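Local coordinates for protein toll (Drosophila melanogaster, PDB 4LXR) that serves as the cell-surface receptor for cleaved Spätzle, signalling in embryonic dorsal-ventral patterning and antifungal immunity, seen here as its leucine-rich-repeat extracellular part, at residues Ser483-Tyr487 and Ile507-Pro513; Val527-Asp533 and Lys562-Leu568; Phe545-Arg550 and Val581-Pro586. One frame throughout, in Å; residues are numbered along the deposited sequence. Where two conformers were deposited one is given.

Contact 1: residues Ser483-Tyr487 and Ile507-Pro513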
loop_
_atom_site.group_PDB
_atom_site.type_symbol
_atom_site.label_atom_id
_atom_site.label_comp_id
_atom_site.label_asym_id
_atom_site.label_seq_id
_atom_site.Cartn_x
_atom_site.Cartn_y
_atom_site.Cartn_z
ATOM N N SER A 483 -14.016 21.098 -7.961
ATOM C CA SER A 483 -14.557 22.057 -6.995
ATOM C C SER A 483 -16.043 21.864 -6.662
ATOM O O SER A 483 -16.550 22.457 -5.715
ATOM C CB SER A 483 -14.279 23.497 -7.446
ATOM O OG SER A 483 -14.898 23.742 -8.693
ATOM N N SER A 484 -16.741 21.034 -7.429
ATOM C CA SER A 484 -18.153 20.784 -7.159
ATOM C C SER A 484 -18.655 19.537 -7.878
ATOM O O SER A 484 -18.079 19.123 -8.888
ATOM C CB SER A 484 -19.007 21.993 -7.551
ATOM O OG SER A 484 -19.023 22.154 -8.956
ATOM N N LEU A 485 -19.720 18.935 -7.348
ATOM C CA LEU A 485 -20.295 17.742 -7.957
ATOM C C LEU A 485 -21.791 17.896 -8.206
ATOM O O LEU A 485 -22.497 18.528 -7.420
ATOM C CB LEU A 485 -20.024 16.498 -7.096
ATOM C CG LEU A 485 -18.564 16.057 -6.914
ATOM C CD1 LEU A 485 -18.484 14.986 -5.838
ATOM C CD2 LEU A 485 -17.962 15.536 -8.216
ATOM N N GLY A 486 -22.257 17.331 -9.319
ATOM C CA GLY A 486 -23.679 17.165 -9.595
ATOM C C GLY A 486 -23.908 15.669 -9.732
ATOM O O GLY A 486 -22.956 14.898 -9.682
ATOM N N TYR A 487 -25.148 15.234 -9.897
ATOM C CA TYR A 487 -25.390 13.803 -9.993
ATOM C C TYR A 487 -24.786 13.247 -11.279
ATOM O O TYR A 487 -24.419 12.078 -11.338
ATOM C CB TYR A 487 -26.885 13.468 -9.883
ATOM C CG TYR A 487 -27.697 13.803 -11.109
ATOM C CD1 TYR A 487 -28.237 15.074 -11.283
ATOM C CD2 TYR A 487 -27.931 12.848 -12.090
ATOM C CE1 TYR A 487 -28.985 15.388 -12.403
ATOM C CE2 TYR A 487 -28.675 13.149 -13.213
ATOM C CZ TYR A 487 -29.202 14.420 -13.365
ATOM O OH TYR A 487 -29.943 14.720 -14.484
ATOM N N ILE A 507 -13.778 20.208 -3.392
ATOM C CA ILE A 507 -15.231 20.071 -3.496
ATOM C C ILE A 507 -15.949 20.863 -2.409
ATOM O O ILE A 507 -16.026 20.427 -1.269
ATOM C CB ILE A 507 -15.640 18.577 -3.444
ATOM C CG1 ILE A 507 -15.040 17.832 -4.651
ATOM C CG2 ILE A 507 -17.157 18.422 -3.410
ATOM C CD1 ILE A 507 -15.119 16.310 -4.561
ATOM N N ARG A 508 -16.470 22.029 -2.775
ATOM C CA ARG A 508 -17.150 22.899 -1.815
ATOM C C ARG A 508 -18.667 22.741 -1.851
ATOM O O ARG A 508 -19.328 22.808 -0.815
ATOM C CB ARG A 508 -16.716 24.357 -2.005
ATOM C CG ARG A 508 -15.280 24.568 -1.552
ATOM C CD ARG A 508 -14.813 26.009 -1.623
ATOM N NE ARG A 508 -13.476 26.134 -1.048
ATOM C CZ ARG A 508 -12.351 25.866 -1.702
ATOM N NH1 ARG A 508 -12.391 25.459 -2.966
ATOM N NH2 ARG A 508 -11.184 26.006 -1.092
ATOM N N ARG A 509 -19.215 22.513 -3.040
ATOM C CA ARG A 509 -20.630 22.182 -3.157
ATOM C C ARG A 509 -20.842 20.817 -3.798
ATOM O O ARG A 509 -20.081 20.390 -4.669
ATOM C CB ARG A 509 -21.399 23.251 -3.939
ATOM C CG ARG A 509 -22.914 23.011 -4.006
ATOM C CD ARG A 509 -23.601 24.175 -4.674
ATOM N NE ARG A 509 -23.298 25.407 -3.951
ATOM C CZ ARG A 509 -23.469 26.623 -4.447
ATOM N NH1 ARG A 509 -23.934 26.773 -5.678
ATOM N NH2 ARG A 509 -23.167 27.683 -3.717
ATOM N N ILE A 510 -21.879 20.140 -3.322
ATOM C CA ILE A 510 -22.423 18.934 -3.930
ATOM C C ILE A 510 -23.929 19.148 -4.086
ATOM O O ILE A 510 -24.673 19.104 -3.109
ATOM C CB ILE A 510 -22.212 17.700 -3.051
ATOM C CG1 ILE A 510 -20.717 17.423 -2.867
ATOM C CG2 ILE A 510 -22.935 16.504 -3.652
ATOM C CD1 ILE A 510 -20.429 16.189 -2.055
ATOM N N ALA A 511 -24.372 19.389 -5.314
ATOM C CA ALA A 511 -25.738 19.813 -5.558
ATOM C C ALA A 511 -26.553 18.731 -6.256
ATOM O O ALA A 511 -26.492 18.584 -7.478
ATOM C CB ALA A 511 -25.746 21.102 -6.366
ATOM N N LEU A 512 -27.306 17.972 -5.466
ATOM C CA LEU A 512 -28.198 16.945 -5.987
ATOM C C LEU A 512 -29.625 17.474 -5.994
ATOM O O LEU A 512 -30.042 18.157 -5.060
ATOM C CB LEU A 512 -28.104 15.675 -5.139
ATOM C CG LEU A 512 -26.690 15.111 -5.014
ATOM C CD1 LEU A 512 -26.685 13.831 -4.208
ATOM C CD2 LEU A 512 -26.105 14.887 -6.390
ATOM N N PRO A 513 -30.384 17.159 -7.052
ATOM C CA PRO A 513 -31.713 17.752 -7.197
ATOM C C PRO A 513 -32.789 17.008 -6.409
ATOM O O PRO A 513 -32.567 15.905 -5.896
ATOM C CB PRO A 513 -31.977 17.645 -8.701
ATOM C CG PRO A 513 -31.081 16.518 -9.186
ATOM C CD PRO A 513 -30.133 16.131 -8.075
HETATM O O HOH W 1 -27.009 17.748 -9.815
#
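L485 places its CG beside the backbone N and trans to the carbonyl carbon (chi1 -64°), and I507 sets its CG1 likewise (chi1 -63°); both chains then extend, and their end methyls meet, CD1 to CD1, at 3.8 Å. L485 and I510 point to the same buried face of the strand pair, and the buried I507 packs beside L485. Apolar chains suit these places because they meet others of their kind, M502 and L531 in the case of L485. S484 and R509, polar and exposed, take the other face. Parallel pairing is set by L485, which reaches past I510 on both sides: its N donates to R509 O at 3.1 Å and its O accepts from A511 N at 2.9 Å. One step earlier, R508 N donates to S483 O at 3.0 Å. Beyond G486, L512 CD2 lies 3.9 Å from Y487 CB, while the tyrosine ring brings CD1 to 3.8 Å from P513 CG, the two side chains crossing at about a right angle; Y557 packs on both Y487 and P513. The pair joins LRR 14 to LRR 15, a short parallel bridge between the return halves of successive coils in a leucine-rich-repeat solenoid.

Contact 2: residues Val527-Asp533 and Lys562-Leu568. With NAG (2-acetamido-2-deoxy-beta-D-glucopyranose), chain F; NAG (2-acetamido-2-deoxy-beta-D-glucopyranose), chain B.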
loop_
_atom_site.group_PDB
_atom_site.type_symbol
_atom_site.label_atom_id
_atom_site.label_comp_id
_atom_site.label_asym_id
_atom_site.label_seq_id
_atom_site.Cartn_x
_atom_site.Cartn_y
_atom_site.Cartn_z
ATOM N N VAL A 527 -21.309 1.670 -8.302
ATOM C CA VAL A 527 -20.031 2.367 -8.249
ATOM C C VAL A 527 -19.804 2.976 -6.875
ATOM O O VAL A 527 -20.655 3.698 -6.374
ATOM C CB VAL A 527 -19.999 3.505 -9.280
ATOM C CG1 VAL A 527 -18.613 4.144 -9.328
ATOM C CG2 VAL A 527 -20.408 2.980 -10.652
ATOM N N HIS A 528 -18.659 2.687 -6.265
ATOM C CA HIS A 528 -18.284 3.320 -5.001
ATOM C C HIS A 528 -17.527 4.609 -5.267
ATOM O O HIS A 528 -16.672 4.661 -6.150
ATOM C CB HIS A 528 -17.413 2.391 -4.156
ATOM C CG HIS A 528 -18.082 1.108 -3.774
ATOM N ND1 HIS A 528 -18.575 0.872 -2.507
ATOM C CD2 HIS A 528 -18.337 -0.013 -4.490
ATOM C CE1 HIS A 528 -19.110 -0.334 -2.462
ATOM N NE2 HIS A 528 -18.978 -0.893 -3.651
ATOM N N VAL A 529 -17.842 5.654 -4.506
ATOM C CA VAL A 529 -17.151 6.937 -4.638
ATOM C C VAL A 529 -16.745 7.479 -3.272
ATOM O O VAL A 529 -17.592 7.702 -2.408
ATOM C CB VAL A 529 -18.024 8.006 -5.341
ATOM C CG1 VAL A 529 -17.207 9.257 -5.589
ATOM C CG2 VAL A 529 -18.598 7.471 -6.649
ATOM N N ASP A 530 -15.447 7.704 -3.084
ATOM C CA ASP A 530 -14.943 8.221 -1.820
ATOM C C ASP A 530 -14.881 9.747 -1.841
ATOM O O ASP A 530 -14.082 10.326 -2.566
ATOM C CB ASP A 530 -13.558 7.636 -1.532
ATOM C CG ASP A 530 -13.136 7.834 -0.094
ATOM O OD1 ASP A 530 -13.672 8.754 0.561
ATOM O OD2 ASP A 530 -12.266 7.078 0.385
ATOM N N LEU A 531 -15.715 10.390 -1.026
ATOM C CA LEU A 531 -15.817 11.849 -1.003
ATOM C C LEU A 531 -15.191 12.481 0.236
ATOM O O LEU A 531 -15.365 13.677 0.480
ATOM C CB LEU A 531 -17.280 12.278 -1.101
ATOM C CG LEU A 531 -18.010 11.904 -2.390
ATOM C CD1 LEU A 531 -19.480 12.359 -2.335
ATOM C CD2 LEU A 531 -17.275 12.500 -3.599
ATOM N N ASN A 532 -14.468 11.682 1.015
ATOM C CA ASN A 532 -13.860 12.150 2.261
ATOM C C ASN A 532 -12.869 13.296 2.074
ATOM O O ASN A 532 -12.291 13.454 0.997
ATOM C CB ASN A 532 -13.166 10.989 2.978
ATOM C CG ASN A 532 -14.151 10.056 3.667
ATOM O OD1 ASN A 532 -15.307 10.419 3.890
ATOM N ND2 ASN A 532 -13.693 8.854 4.017
ATOM N N ASP A 533 -12.675 14.087 3.128
ATOM C CA ASP A 533 -11.640 15.126 3.143
ATOM C C ASP A 533 -11.788 16.162 2.035
ATOM O O ASP A 533 -10.817 16.513 1.364
ATOM C CB ASP A 533 -10.240 14.505 3.070
ATOM C CG ASP A 533 -9.950 13.592 4.234
ATOM O OD1 ASP A 533 -9.702 14.106 5.347
ATOM O OD2 ASP A 533 -9.963 12.360 4.037
ATOM N N LYS A 562 -22.620 4.192 -4.346
ATOM C CA LYS A 562 -22.485 4.166 -2.897
ATOM C C LYS A 562 -21.371 5.130 -2.496
ATOM O O LYS A 562 -20.190 4.909 -2.809
ATOM C CB LYS A 562 -22.167 2.747 -2.417
ATOM C CG LYS A 562 -21.736 2.661 -0.961
ATOM C CD LYS A 562 -21.716 1.214 -0.486
ATOM C CE LYS A 562 -21.189 1.102 0.933
ATOM N NZ LYS A 562 -21.912 2.008 1.863
ATOM N N LEU A 563 -21.753 6.207 -1.813
ATOM C CA LEU A 563 -20.816 7.264 -1.454
ATOM C C LEU A 563 -20.234 7.026 -0.074
ATOM O O LEU A 563 -20.957 6.678 0.861
ATOM C CB LEU A 563 -21.514 8.624 -1.478
ATOM C CG LEU A 563 -22.366 8.889 -2.715
ATOM C CD1 LEU A 563 -23.111 10.202 -2.564
ATOM C CD2 LEU A 563 -21.486 8.902 -3.946
ATOM N N ARG A 564 -18.922 7.209 0.046
ATOM C CA ARG A 564 -18.252 7.145 1.336
ATOM C C ARG A 564 -18.052 8.560 1.845
ATOM O O ARG A 564 -17.332 9.362 1.237
ATOM C CB ARG A 564 -16.911 6.426 1.220
ATOM C CG ARG A 564 -16.062 6.496 2.473
ATOM C CD ARG A 564 -15.020 5.392 2.473
ATOM N NE ARG A 564 -13.739 5.850 3.002
ATOM C CZ ARG A 564 -12.758 5.040 3.387
ATOM N NH1 ARG A 564 -12.915 3.723 3.316
ATOM N NH2 ARG A 564 -11.623 5.547 3.851
ATOM N N THR A 565 -18.707 8.862 2.957
ATOM C CA THR A 565 -18.763 10.218 3.480
ATOM C C THR A 565 -18.452 10.282 4.968
ATOM O O THR A 565 -18.587 11.335 5.584
ATOM C CB THR A 565 -20.157 10.816 3.270
ATOM O OG1 THR A 565 -21.135 9.923 3.812
ATOM C CG2 THR A 565 -20.432 10.999 1.789
ATOM N N ASP A 566 -18.022 9.158 5.535
ATOM C CA ASP A 566 -17.797 9.042 6.976
ATOM C C ASP A 566 -16.780 10.056 7.491
ATOM O O ASP A 566 -16.802 10.421 8.659
ATOM C CB ASP A 566 -17.375 7.616 7.347
ATOM C CG ASP A 566 -15.922 7.320 6.990
ATOM O OD1 ASP A 566 -15.589 7.291 5.784
ATOM O OD2 ASP A 566 -15.114 7.107 7.919
ATOM N N ARG A 567 -15.890 10.509 6.614
ATOM C CA ARG A 567 -14.939 11.556 6.973
ATOM C C ARG A 567 -15.058 12.763 6.044
ATOM O O ARG A 567 -14.074 13.456 5.769
ATOM C CB ARG A 567 -13.511 11.006 7.038
ATOM C CG ARG A 567 -13.247 10.224 8.325
ATOM C CD ARG A 567 -12.029 9.321 8.243
ATOM N NE ARG A 567 -10.820 10.063 7.916
ATOM C CZ ARG A 567 -10.172 9.963 6.760
ATOM N NH1 ARG A 567 -10.613 9.135 5.820
ATOM N NH2 ARG A 567 -9.080 10.684 6.543
ATOM N N LEU A 568 -16.282 13.003 5.569
ATOM C CA LEU A 568 -16.620 14.237 4.863
ATOM C C LEU A 568 -17.210 15.235 5.860
ATOM O O LEU A 568 -18.275 15.004 6.448
ATOM C CB LEU A 568 -17.598 13.978 3.715
ATOM C CG LEU A 568 -18.076 15.235 2.980
ATOM C CD1 LEU A 568 -16.887 16.051 2.479
ATOM C CD2 LEU A 568 -19.007 14.868 1.836
HETATM C C1 NAG F . -8.802 7.444 -1.339
HETATM C C2 NAG F . -8.927 6.163 -0.498
HETATM C C3 NAG F . -8.732 6.468 0.993
HETATM C C4 NAG F . -7.499 7.334 1.234
HETATM C C5 NAG F . -7.528 8.534 0.297
HETATM C C6 NAG F . -6.319 9.431 0.425
HETATM C C7 NAG F . -10.369 4.257 -1.087
HETATM C C8 NAG F . -9.110 3.463 -1.252
HETATM N N2 NAG F . -10.215 5.534 -0.719
HETATM O O3 NAG F . -8.614 5.239 1.699
HETATM O O4 NAG F . -7.512 7.873 2.553
HETATM O O5 NAG F . -7.576 8.077 -1.057
HETATM O O6 NAG F . -5.133 8.751 0.039
HETATM O O7 NAG F . -11.478 3.766 -1.267
HETATM C C1 NAG B . -7.026 7.053 3.625
HETATM C C2 NAG B . -6.647 7.998 4.760
HETATM C C3 NAG B . -6.177 7.207 5.977
HETATM C C4 NAG B . -7.198 6.144 6.372
HETATM C C5 NAG B . -7.606 5.303 5.163
HETATM C C6 NAG B . -8.758 4.370 5.456
HETATM C C7 NAG B . -5.864 10.192 3.954
HETATM C C8 NAG B . -4.664 11.015 3.594
HETATM N N2 NAG B . -5.613 8.939 4.344
HETATM O O3 NAG B . -5.943 8.104 7.058
HETATM O O4 NAG B . -6.604 5.274 7.330
HETATM O O5 NAG B . -8.026 6.148 4.083
HETATM O O6 NAG B . -9.446 3.995 4.271
HETATM O O7 NAG B . -7.006 10.641 3.878
HETATM O O HOH W 2 -11.279 8.247 2.708
#
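The guanidinium of R564 has D530 OD2 over one face, 3.2 Å from NE, with the carboxylate and guanidinium planes 57° apart; this salt bridge is purely electrostatic, since no N-H points at the oxygen. At its edge, NH2 donates to O6 of the second N-acetylglucosamine at 2.7 Å, and N532 ND2 stands near the plane beside NE, two donors side by side. R567 is used in a similar way: D533 OD2 stands out of its plane, 3.1 Å from NH2, while the sugar's O7 lies in plane at the edge and takes a weak bond. N532 OD1 accepts R567 N at 2.8 Å from 55° above the amide plane, and ND2 gives a hydrogen within that plane to D566 OD1 at 3.0 Å. An amide suits this place by offering acceptor and donor together.

D530 adds an Asx turn, OD1 accepting N532 N, and its OD2 accepts N2 of the first sugar at 2.8 Å. One water takes bonds from N532 ND2 and R564 NH2 and gives one to D530 OD2. Beneath, parallel strands pair H528 to D530 with K562 to R564, and V529 CB meets L563 CD2 at 3.8 Å on the apolar face, where L531 and L568 continue the packing. The glycan is probably the one carried by N501. Acids meeting the guanidinium groups away from their planes leave R564 NH2 to bind O6 firmly and R567 NH2 to bond weakly to O7; the nearby charge of R564 probably favours the ionised carboxylate of D530.

Contact 3: residues Phe545-Arg550 and Val581-Pro586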
loop_
_atom_site.group_PDB
_atom_site.type_symbol
_atom_site.label_atom_id
_atom_site.label_comp_id
_atom_site.label_asym_id
_atom_site.label_seq_id
_atom_site.Cartn_x
_atom_site.Cartn_y
_atom_site.Cartn_z
ATOM N N PHE A 545 -28.273 16.296 -0.960
ATOM C CA PHE A 545 -27.108 15.474 -0.681
ATOM C C PHE A 545 -27.119 14.995 0.767
ATOM O O PHE A 545 -26.938 13.810 1.040
ATOM C CB PHE A 545 -25.806 16.239 -0.948
ATOM C CG PHE A 545 -24.581 15.532 -0.439
ATOM C CD1 PHE A 545 -24.114 14.379 -1.070
ATOM C CD2 PHE A 545 -23.894 16.005 0.674
ATOM C CE1 PHE A 545 -22.974 13.717 -0.606
ATOM C CE2 PHE A 545 -22.750 15.348 1.142
ATOM C CZ PHE A 545 -22.296 14.201 0.499
ATOM N N ILE A 546 -27.317 15.922 1.696
ATOM C CA ILE A 546 -27.418 15.555 3.103
ATOM C C ILE A 546 -28.553 14.552 3.346
ATOM O O ILE A 546 -28.374 13.569 4.067
ATOM C CB ILE A 546 -27.594 16.790 4.004
ATOM C CG1 ILE A 546 -26.337 17.652 3.943
ATOM C CG2 ILE A 546 -27.861 16.370 5.437
ATOM C CD1 ILE A 546 -25.093 16.903 4.314
ATOM N N GLN A 547 -29.708 14.783 2.727
ATOM C CA GLN A 547 -30.821 13.840 2.860
ATOM C C GLN A 547 -30.456 12.482 2.245
ATOM O O GLN A 547 -30.841 11.439 2.767
ATOM C CB GLN A 547 -32.112 14.389 2.230
ATOM C CG GLN A 547 -32.613 15.728 2.781
ATOM C CD GLN A 547 -33.195 15.630 4.180
ATOM O OE1 GLN A 547 -32.540 15.150 5.106
ATOM N NE2 GLN A 547 -34.436 16.099 4.344
ATOM N N LEU A 548 -29.713 12.509 1.138
ATOM C CA LEU A 548 -29.227 11.291 0.486
ATOM C C LEU A 548 -28.310 10.523 1.426
ATOM O O LEU A 548 -28.449 9.313 1.596
ATOM C CB LEU A 548 -28.485 11.630 -0.816
ATOM C CG LEU A 548 -27.951 10.539 -1.759
ATOM C CD1 LEU A 548 -26.580 10.010 -1.349
ATOM C CD2 LEU A 548 -28.939 9.397 -1.854
ATOM N N VAL A 549 -27.372 11.244 2.032
ATOM C CA VAL A 549 -26.401 10.651 2.941
ATOM C C VAL A 549 -27.076 9.953 4.122
ATOM O O VAL A 549 -26.605 8.919 4.596
ATOM C CB VAL A 549 -25.366 11.705 3.418
ATOM C CG1 VAL A 549 -24.790 11.342 4.778
ATOM C CG2 VAL A 549 -24.257 11.866 2.373
ATOM N N ARG A 550 -28.193 10.501 4.583
ATOM C CA ARG A 550 -28.938 9.854 5.657
ATOM C C ARG A 550 -30.075 8.977 5.110
ATOM O O ARG A 550 -29.919 8.317 4.083
ATOM C CB ARG A 550 -29.425 10.881 6.690
ATOM C CG ARG A 550 -30.101 12.107 6.109
ATOM C CD ARG A 550 -29.725 13.381 6.877
ATOM N NE ARG A 550 -30.180 13.387 8.269
ATOM C CZ ARG A 550 -31.421 13.682 8.655
ATOM N NH1 ARG A 550 -31.738 13.667 9.942
ATOM N NH2 ARG A 550 -32.351 13.985 7.757
ATOM N N VAL A 581 -20.824 15.149 7.808
ATOM C CA VAL A 581 -22.014 15.297 6.974
ATOM C C VAL A 581 -23.243 14.476 7.399
ATOM O O VAL A 581 -24.376 14.945 7.281
ATOM C CB VAL A 581 -21.646 15.053 5.488
ATOM C CG1 VAL A 581 -22.693 14.224 4.771
ATOM C CG2 VAL A 581 -21.413 16.377 4.788
ATOM N N ARG A 582 -23.018 13.268 7.909
ATOM C CA ARG A 582 -24.116 12.408 8.348
ATOM C C ARG A 582 -24.839 12.994 9.567
ATOM O O ARG A 582 -26.059 12.862 9.700
ATOM C CB ARG A 582 -23.609 10.990 8.649
ATOM C CG ARG A 582 -24.708 9.936 8.735
ATOM C CD ARG A 582 -24.157 8.518 8.907
ATOM N NE ARG A 582 -23.478 8.320 10.188
ATOM C CZ ARG A 582 -23.175 7.130 10.705
ATOM N NH1 ARG A 582 -23.496 6.014 10.060
ATOM N NH2 ARG A 582 -22.554 7.052 11.876
ATOM N N GLN A 583 -24.078 13.656 10.437
ATOM C CA GLN A 583 -24.609 14.200 11.686
ATOM C C GLN A 583 -25.395 15.495 11.501
ATOM O O GLN A 583 -25.988 16.008 12.447
ATOM C CB GLN A 583 -23.474 14.454 12.678
ATOM C CG GLN A 583 -22.733 13.211 13.130
ATOM C CD GLN A 583 -21.663 13.528 14.161
ATOM O OE1 GLN A 583 -20.837 12.678 14.502
ATOM N NE2 GLN A 583 -21.672 14.759 14.661
ATOM N N ILE A 584 -25.389 16.035 10.290
ATOM C CA ILE A 584 -26.047 17.312 10.043
ATOM C C ILE A 584 -27.562 17.184 10.067
ATOM O O ILE A 584 -28.128 16.262 9.476
ATOM C CB ILE A 584 -25.622 17.906 8.698
ATOM C CG1 ILE A 584 -24.116 18.105 8.669
ATOM C CG2 ILE A 584 -26.315 19.232 8.442
ATOM C CD1 ILE A 584 -23.631 18.536 7.322
ATOM N N GLU A 585 -28.212 18.110 10.760
ATOM C CA GLU A 585 -29.662 18.188 10.738
ATOM C C GLU A 585 -30.073 19.116 9.608
ATOM O O GLU A 585 -29.586 20.242 9.515
ATOM C CB GLU A 585 -30.186 18.660 12.090
ATOM C CG GLU A 585 -29.571 17.864 13.229
ATOM C CD GLU A 585 -30.285 18.042 14.544
ATOM O OE1 GLU A 585 -31.289 18.786 14.585
ATOM O OE2 GLU A 585 -29.839 17.431 15.538
ATOM N N PRO A 586 -30.951 18.627 8.723
ATOM C CA PRO A 586 -31.276 19.305 7.462
ATOM C C PRO A 586 -31.823 20.737 7.591
ATOM O O PRO A 586 -31.591 21.538 6.682
ATOM C CB PRO A 586 -32.296 18.366 6.800
ATOM C CG PRO A 586 -32.777 17.449 7.894
ATOM C CD PRO A 586 -31.633 17.327 8.851
#
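I546, V581 and P586 lose the most surface where helix 543-549 meets the loop 581-586. I546 faces the loop, and its chain turns at CG1 (chi2 -56°) to bring CD1 within 3.6 Å of V581 CG1 and 3.7 Å of I584 CD1. V581 pushes the same CG1 between helix side chains: V549 CG1 stands 3.6 Å away and F545 CE2 3.8 Å away. Beta-branched residues suit these sites because each offers two arms close to the backbone, as a close approach of helix and loop requires. The F545 ring is in turn covered on one face by V549 CG2 and packs on L536 and L568, carrying the contact inward.

P586 serves the far end. It turns its CD and CG edge toward one face of the R550 guanidinium, with CD 3.7 Å from CZ, and CG lies 3.6 Å from Q547 OE1. R550 reaches it by a folded chain, CG lodged between its own N and carbonyl carbon (chi1 48°) and further bends following. R550 NH2 donates to Q547 OE1 at 2.9 Å, in the carbonyl plane of the amide, which helps fix the rotation of the guanidinium, one face turned to P586 CD. Proline suits a buried place here, bringing an apolar ring and no N-H to satisfy.

Both pieces belong to the first LRRCT cap, and the C540-C591 disulfide ties the chain ahead of the helix to that beyond the loop. No hydrogen bond crosses between the two segments, so methyl packing and the packing of P586 against the guanidinium hold them, with the one side-chain bond staying within the helix segment.

The three contacts form a compact triangle, with centres 13 to 14 Å apart, where the first solenoid of the receptor ends. Contact 1 closes before the others open, whereas contacts 2 and 3 interleave along the chain: 527-533, 545-550, 562-568, then 581-586. Contact 2 pairs the last two strands of the long parallel array, and contact 1 lies on the return side of the preceding coils. Helix 543-549 of contact 3 packs against both, F545 touching I510, T565 and L568; L531 joins contacts 1 and 2, and L568 O probably bonds to V581 N. The LRRCT cap thus continues the repeat core and covers its end.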